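Local coordinates for regulatory protein YycH-like domain-containing protein (Eubacterium rectale, PDB 5COZ) that is of unknown function but resembles YycH-like regulatory proteins and is probably a secreted or membrane-tethered lipoprotein, at residues K158-M163 with L189-D194; N209-F214 with V245-E250. All blocks are in the same frame, centred on the assembly; numbering follows the deposited sequence. Where two conformers were deposited one is given.

Contact 1: K158-M163 with L189-D194; sequences KQLMFM and LYVLDD
Leu160 and Val191 meet through methyl groups, CD2 of the leucine lying 3.8 Å from CG1 of the valine as the two side chains pass with opposite headings. The same CD2 extends to the CB of Asp193, 4.2 Å away, and this aspartate crosses the leucine almost perpendicularly. Val191 also uses its second branch: CG2 packs 3.6 Å from the carbonyl O of Lys158, so both branches of the valine touch the loop. Alongside this small apolar patch runs Lys158, fully extended beyond CG, a shape that carries its ammonium past Val191 to the carboxylate of Asp193. In the salt bridge Lys158 NZ lies 2.8 Å from Asp193 OD2 and enters by the anti lone pair of OD2, on the side turned from OD1. The methylenes lie close as well, CD of Lys158 passing 3.3 Å from OD2 of Asp193. With CG between its backbone N and carbonyl carbon (chi1 62°), Asp193 turns OD1 to the backbone N of Lys195, which fixes the carboxylate from its other oxygen. Asp194 adds a second negative charge near NZ, beyond bonding distance, and probably reinforces the field there. A leucine in place of Asp193 would probably leave the Lys158 ammonium without its mate and the Lys195 N-H without its side-chain acceptor.

The contact lays the loop leading into helix 165-178 along the end of strand 188-192. Val191 is paired through its backbone with Phe154, Leu189 touches Ala165 of that helix, and Leu192 packs on Val213 of strand 211-220.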
loop_
_atom_site.group_PDB
_atom_site.type_symbol
_atom_site.label_atom_id
_atom_site.label_comp_id
_atom_site.label_asym_id
_atom_site.label_seq_id
_atom_site.Cartn_x
_atom_site.Cartn_y
_atom_site.Cartn_z
ATOM N N LYS A 158 7.380 -18.718 -1.693
ATOM C CA LYS A 158 8.777 -19.136 -1.872
ATOM C C LYS A 158 9.662 -18.586 -0.739
ATOM O O LYS A 158 9.516 -17.448 -0.302
ATOM C CB LYS A 158 9.314 -18.671 -3.240
ATOM C CG LYS A 158 10.755 -19.118 -3.531
ATOM C CD LYS A 158 11.168 -18.848 -4.946
ATOM C CE LYS A 158 12.628 -19.222 -5.170
ATOM N NZ LYS A 158 12.989 -19.107 -6.599
ATOM N N GLN A 159 10.552 -19.437 -0.240
ATOM C CA GLN A 159 11.513 -19.050 0.783
ATOM C C GLN A 159 12.852 -18.858 0.123
ATOM O O GLN A 159 13.361 -19.799 -0.487
ATOM C CB GLN A 159 11.621 -20.141 1.874
ATOM C CG GLN A 159 10.263 -20.573 2.430
ATOM C CD GLN A 159 9.671 -19.499 3.294
ATOM O OE1 GLN A 159 10.297 -19.045 4.266
ATOM N NE2 GLN A 159 8.503 -18.994 2.882
ATOM N N LEU A 160 13.421 -17.666 0.218
ATOM C CA LEU A 160 14.740 -17.412 -0.370
ATOM C C LEU A 160 15.793 -18.080 0.484
ATOM O O LEU A 160 15.499 -18.489 1.619
ATOM C CB LEU A 160 14.991 -15.926 -0.550
ATOM C CG LEU A 160 13.967 -15.251 -1.487
ATOM C CD1 LEU A 160 14.153 -13.740 -1.477
ATOM C CD2 LEU A 160 14.081 -15.796 -2.944
HETATM N N MSE A 161 17.001 -18.265 -0.057
HETATM C CA MSE A 161 17.959 -19.084 0.660
HETATM C C MSE A 161 18.793 -18.371 1.718
HETATM O O MSE A 161 19.382 -19.066 2.554
HETATM C CB MSE A 161 18.879 -19.791 -0.318
HETATM C CG MSE A 161 18.166 -20.942 -1.016
HETATM SE SE MSE A 161 19.370 -22.091 -2.008
HETATM C CE MSE A 161 19.527 -20.968 -3.512
ATOM N N PHE A 162 18.833 -17.033 1.727
ATOM C CA PHE A 162 19.684 -16.329 2.687
ATOM C C PHE A 162 18.997 -16.134 4.036
ATOM O O PHE A 162 19.691 -15.903 5.027
ATOM C CB PHE A 162 20.156 -14.985 2.113
ATOM C CG PHE A 162 19.035 -14.072 1.660
ATOM C CD1 PHE A 162 18.461 -13.157 2.540
ATOM C CD2 PHE A 162 18.595 -14.087 0.340
ATOM C CE1 PHE A 162 17.435 -12.303 2.108
ATOM C CE2 PHE A 162 17.582 -13.230 -0.087
ATOM C CZ PHE A 162 16.985 -12.368 0.807
HETATM N N MSE A 163 17.650 -16.208 4.072
HETATM C CA MSE A 163 16.889 -16.112 5.314
HETATM C C MSE A 163 15.446 -16.509 5.037
HETATM O O MSE A 163 14.948 -16.346 3.918
HETATM C CB MSE A 163 16.990 -14.715 5.970
HETATM C CG MSE A 163 16.097 -13.660 5.322
HETATM SE SE MSE A 163 16.498 -11.833 5.834
HETATM C CE MSE A 163 16.548 -12.025 7.730
ATOM N N LEU A 189 3.983 -9.775 1.558
ATOM C CA LEU A 189 5.332 -10.139 1.179
ATOM C C LEU A 189 5.398 -10.496 -0.305
ATOM O O LEU A 189 4.682 -11.391 -0.776
ATOM C CB LEU A 189 5.800 -11.315 2.054
ATOM C CG LEU A 189 7.190 -11.893 1.690
ATOM C CD1 LEU A 189 8.288 -10.822 1.726
ATOM C CD2 LEU A 189 7.575 -13.012 2.629
ATOM N N TYR A 190 6.366 -9.879 -1.001
ATOM C CA TYR A 190 6.632 -10.120 -2.418
ATOM C C TYR A 190 8.014 -10.717 -2.551
ATOM O O TYR A 190 8.961 -10.273 -1.888
ATOM C CB TYR A 190 6.495 -8.783 -3.197
ATOM C CG TYR A 190 5.102 -8.207 -3.021
ATOM C CD1 TYR A 190 4.041 -8.666 -3.791
ATOM C CD2 TYR A 190 4.823 -7.312 -1.993
ATOM C CE1 TYR A 190 2.734 -8.250 -3.550
ATOM C CE2 TYR A 190 3.521 -6.856 -1.764
ATOM C CZ TYR A 190 2.481 -7.352 -2.532
ATOM O OH TYR A 190 1.188 -6.945 -2.341
ATOM N N VAL A 191 8.127 -11.790 -3.334
ATOM C CA VAL A 191 9.387 -12.512 -3.527
ATOM C C VAL A 191 9.980 -12.145 -4.879
ATOM O O VAL A 191 9.454 -12.529 -5.942
ATOM C CB VAL A 191 9.177 -14.033 -3.387
ATOM C CG1 VAL A 191 10.516 -14.766 -3.568
ATOM C CG2 VAL A 191 8.559 -14.389 -2.018
ATOM N N LEU A 192 11.079 -11.381 -4.849
ATOM C CA LEU A 192 11.704 -10.908 -6.081
ATOM C C LEU A 192 12.911 -11.796 -6.380
ATOM O O LEU A 192 14.062 -11.470 -6.057
ATOM C CB LEU A 192 12.085 -9.432 -5.937
ATOM C CG LEU A 192 10.976 -8.377 -6.142
ATOM C CD1 LEU A 192 9.765 -8.579 -5.217
ATOM C CD2 LEU A 192 11.551 -6.993 -5.939
ATOM N N ASP A 193 12.617 -12.963 -6.958
ATOM C CA ASP A 193 13.650 -13.922 -7.347
ATOM C C ASP A 193 13.942 -13.739 -8.863
ATOM O O ASP A 193 13.708 -12.650 -9.397
ATOM C CB ASP A 193 13.178 -15.354 -7.019
ATOM C CG ASP A 193 11.925 -15.806 -7.764
ATOM O OD1 ASP A 193 11.300 -14.967 -8.437
ATOM O OD2 ASP A 193 11.592 -17.002 -7.693
ATOM N N ASP A 194 14.382 -14.797 -9.577
ATOM C CA ASP A 194 14.699 -14.659 -11.006
ATOM C C ASP A 194 13.504 -14.169 -11.851
ATOM O O ASP A 194 13.732 -13.656 -12.944
ATOM C CB ASP A 194 15.218 -15.981 -11.560
ATOM C CG ASP A 194 14.187 -17.069 -11.510
ATOM O OD1 ASP A 194 13.956 -17.603 -10.423
ATOM O OD2 ASP A 194 13.546 -17.327 -12.546
#

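Contact 2: N209-F214 with V245-E250; sequences NDTYVF and VIAMDE. With NA (sodium ion), chain B.
Val213 and Val245 touch by their CG1 methyls, 3.6 Å apart, while CG2 of Val213 rests 3.7 Å from CB of Ala247, its antiparallel non-hydrogen-bonded partner. The valine thus divides its two branches between Val245 and Ala247, two residues apart on the opposite strand. Thr211 extends the patch: its CG2, anti to the backbone N, meets the Ala247 CB at 3.8 Å. On the other face stand Tyr212, Phe214, Ile246 and Met248; Met248 CG lies 4.1 Å from Tyr212 CB, at the edge of the tyrosine ring, and the Phe214 ring presents its edge, in plane, to the carbonyl O of Ile246.

Between these faces runs a regular antiparallel ladder, the short strands at 165° to one another. Phe214 and Ile246 form a hydrogen-bonded pair whose bond from Phe214 N to Ile246 O is nearly straight, 171° at the hydrogen; Tyr212 and Met248 form the other, more bent. The CA of Ala247 adds a C-H contact to Tyr212 O.

Toward the loops, water takes over from the ladder. One water donates a hydrogen bond to Asp210 O and accepts one from Glu250 N; another donates to both Thr211 OG1 and Asp249 OD2, which belong to side chains lying side by side. The threonine hydroxyl itself donates to Asn209 O, 2.8 Å from OG1, approaching from well above the carbonyl plane. At the outermost edge Asp210 OD1 binds a sodium ion at 2.5 Å, with Gln208 and two waters as further ligands; one of those waters also donates to Asp210 OD2.

The paired strands are inner strands near one end of the sheet, flanked by 188-192 and 252-258, with helices on both faces: Val136 of helix 130-137 packs on Val213 and Ala247, and Ala168 of helix 165-178 on Tyr212, Phe214 and Met248.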
loop_
_atom_site.group_PDB
_atom_site.type_symbol
_atom_site.label_atom_id
_atom_site.label_comp_id
_atom_site.label_asym_id
_atom_site.label_seq_id
_atom_site.Cartn_x
_atom_site.Cartn_y
_atom_site.Cartn_z
ATOM N N ASN A 209 19.140 -9.923 -8.182
ATOM C CA ASN A 209 19.528 -10.290 -6.817
ATOM C C ASN A 209 18.290 -10.679 -6.026
ATOM O O ASN A 209 17.363 -9.867 -5.937
ATOM C CB ASN A 209 20.238 -9.116 -6.127
ATOM C CG ASN A 209 21.557 -8.783 -6.752
ATOM O OD1 ASN A 209 22.473 -9.605 -6.765
ATOM N ND2 ASN A 209 21.656 -7.594 -7.332
ATOM N N ASP A 210 18.276 -11.896 -5.435
ATOM C CA ASP A 210 17.109 -12.357 -4.685
ATOM C C ASP A 210 16.792 -11.387 -3.550
ATOM O O ASP A 210 17.650 -11.113 -2.704
ATOM C CB ASP A 210 17.305 -13.783 -4.168
ATOM C CG ASP A 210 17.287 -14.844 -5.245
ATOM O OD1 ASP A 210 17.094 -14.493 -6.436
ATOM O OD2 ASP A 210 17.451 -16.030 -4.902
ATOM N N THR A 211 15.568 -10.872 -3.543
ATOM C CA THR A 211 15.154 -9.844 -2.590
ATOM C C THR A 211 13.747 -10.112 -2.092
ATOM O O THR A 211 12.868 -10.481 -2.881
ATOM C CB THR A 211 15.198 -8.481 -3.336
ATOM O OG1 THR A 211 16.534 -8.229 -3.804
ATOM C CG2 THR A 211 14.752 -7.300 -2.479
ATOM N N TYR A 212 13.533 -9.951 -0.784
ATOM C CA TYR A 212 12.179 -9.939 -0.233
ATOM C C TYR A 212 11.699 -8.500 -0.195
ATOM O O TYR A 212 12.486 -7.633 0.197
ATOM C CB TYR A 212 12.167 -10.432 1.216
ATOM C CG TYR A 212 12.360 -11.902 1.444
ATOM C CD1 TYR A 212 11.430 -12.831 0.967
ATOM C CD2 TYR A 212 13.408 -12.367 2.225
ATOM C CE1 TYR A 212 11.559 -14.186 1.247
ATOM C CE2 TYR A 212 13.531 -13.718 2.537
ATOM C CZ TYR A 212 12.598 -14.626 2.053
ATOM O OH TYR A 212 12.741 -15.965 2.349
ATOM N N VAL A 213 10.443 -8.231 -0.524
ATOM C CA VAL A 213 9.876 -6.888 -0.393
ATOM C C VAL A 213 8.648 -6.977 0.483
ATOM O O VAL A 213 7.677 -7.647 0.115
ATOM C CB VAL A 213 9.527 -6.241 -1.751
ATOM C CG1 VAL A 213 8.802 -4.894 -1.558
ATOM C CG2 VAL A 213 10.778 -6.042 -2.603
ATOM N N PHE A 214 8.674 -6.293 1.627
ATOM C CA PHE A 214 7.480 -6.195 2.449
ATOM C C PHE A 214 6.777 -4.905 2.216
ATOM O O PHE A 214 7.419 -3.860 2.107
ATOM C CB PHE A 214 7.835 -6.242 3.943
ATOM C CG PHE A 214 8.252 -7.622 4.359
ATOM C CD1 PHE A 214 9.585 -8.023 4.272
ATOM C CD2 PHE A 214 7.332 -8.498 4.910
ATOM C CE1 PHE A 214 9.969 -9.312 4.674
ATOM C CE2 PHE A 214 7.708 -9.795 5.286
ATOM C CZ PHE A 214 9.026 -10.186 5.171
ATOM N N VAL A 245 7.559 0.482 2.272
ATOM C CA VAL A 245 8.208 -0.584 1.517
ATOM C C VAL A 245 9.567 -0.892 2.136
ATOM O O VAL A 245 10.384 0.012 2.271
ATOM C CB VAL A 245 8.333 -0.213 0.030
ATOM C CG1 VAL A 245 8.906 -1.403 -0.760
ATOM C CG2 VAL A 245 6.975 0.191 -0.557
ATOM N N ILE A 246 9.769 -2.135 2.577
ATOM C CA ILE A 246 11.049 -2.545 3.160
ATOM C C ILE A 246 11.515 -3.760 2.415
ATOM O O ILE A 246 10.860 -4.808 2.456
ATOM C CB ILE A 246 10.913 -2.837 4.670
ATOM C CG1 ILE A 246 10.145 -1.686 5.410
ATOM C CG2 ILE A 246 12.326 -3.091 5.271
ATOM C CD1 ILE A 246 10.111 -1.818 7.012
ATOM N N ALA A 247 12.634 -3.627 1.711
ATOM C CA ALA A 247 13.182 -4.768 0.966
ATOM C C ALA A 247 14.485 -5.208 1.568
ATOM O O ALA A 247 15.209 -4.375 2.135
ATOM C CB ALA A 247 13.393 -4.403 -0.487
HETATM N N MSE A 248 14.811 -6.498 1.417
HETATM C CA MSE A 248 16.089 -6.998 1.916
HETATM C C MSE A 248 16.625 -8.112 1.042
HETATM O O MSE A 248 15.860 -8.887 0.462
HETATM C CB MSE A 248 15.976 -7.477 3.359
HETATM C CG MSE A 248 14.936 -8.550 3.540
HETATM SE SE MSE A 248 14.413 -8.768 5.378
HETATM C CE MSE A 248 13.452 -7.188 5.694
ATOM N N ASP A 249 17.936 -8.158 0.919
ATOM C CA ASP A 249 18.635 -9.169 0.149
ATOM C C ASP A 249 19.634 -9.820 1.113
ATOM O O ASP A 249 19.565 -9.578 2.324
ATOM C CB ASP A 249 19.277 -8.559 -1.107
ATOM C CG ASP A 249 20.211 -7.385 -0.859
ATOM O OD1 ASP A 249 20.817 -7.318 0.249
ATOM O OD2 ASP A 249 20.381 -6.563 -1.784
ATOM N N GLU A 250 20.574 -10.632 0.600
ATOM C CA GLU A 250 21.532 -11.330 1.463
ATOM C C GLU A 250 22.449 -10.370 2.252
ATOM O O GLU A 250 23.071 -10.800 3.235
ATOM C CB GLU A 250 22.361 -12.316 0.622
ATOM C CG GLU A 250 23.274 -11.636 -0.390
ATOM C CD GLU A 250 24.196 -12.557 -1.168
ATOM O OE1 GLU A 250 23.955 -13.786 -1.186
ATOM O OE2 GLU A 250 25.139 -12.033 -1.801
HETATM NA NA NA B . 18.062 -15.534 -8.485
HETATM O O HOH W 1 20.298 -11.651 -2.229
HETATM O O HOH W 2 18.771 -17.319 -6.849
HETATM O O HOH W 3 17.892 -5.810 -2.997
HETATM O O HOH W 4 20.077 -14.467 -8.275
#

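Contacts 1 and 2 share one antiparallel sheet, with centres about 8 Å apart, and follow one another along the chain. Strand 211-220 is the common member, pairing with strand 188-192 at one edge, where Leu192 N lies 2.8 Å from Thr211 O, and with strand 244-249 at the other. The loop of contact 1 folds over contact 2: Met163 O lies 2.7 Å from Tyr212 OH, probably hydrogen-bonded, and Phe162 CE2 packs 3.4 Å from Asp210 O. The sodium ion lies beside one end of each contact; Asp210 of contact 2 binds it, whereas the nearest side-chain atom of Asp194 in contact 1 is about 4 Å away.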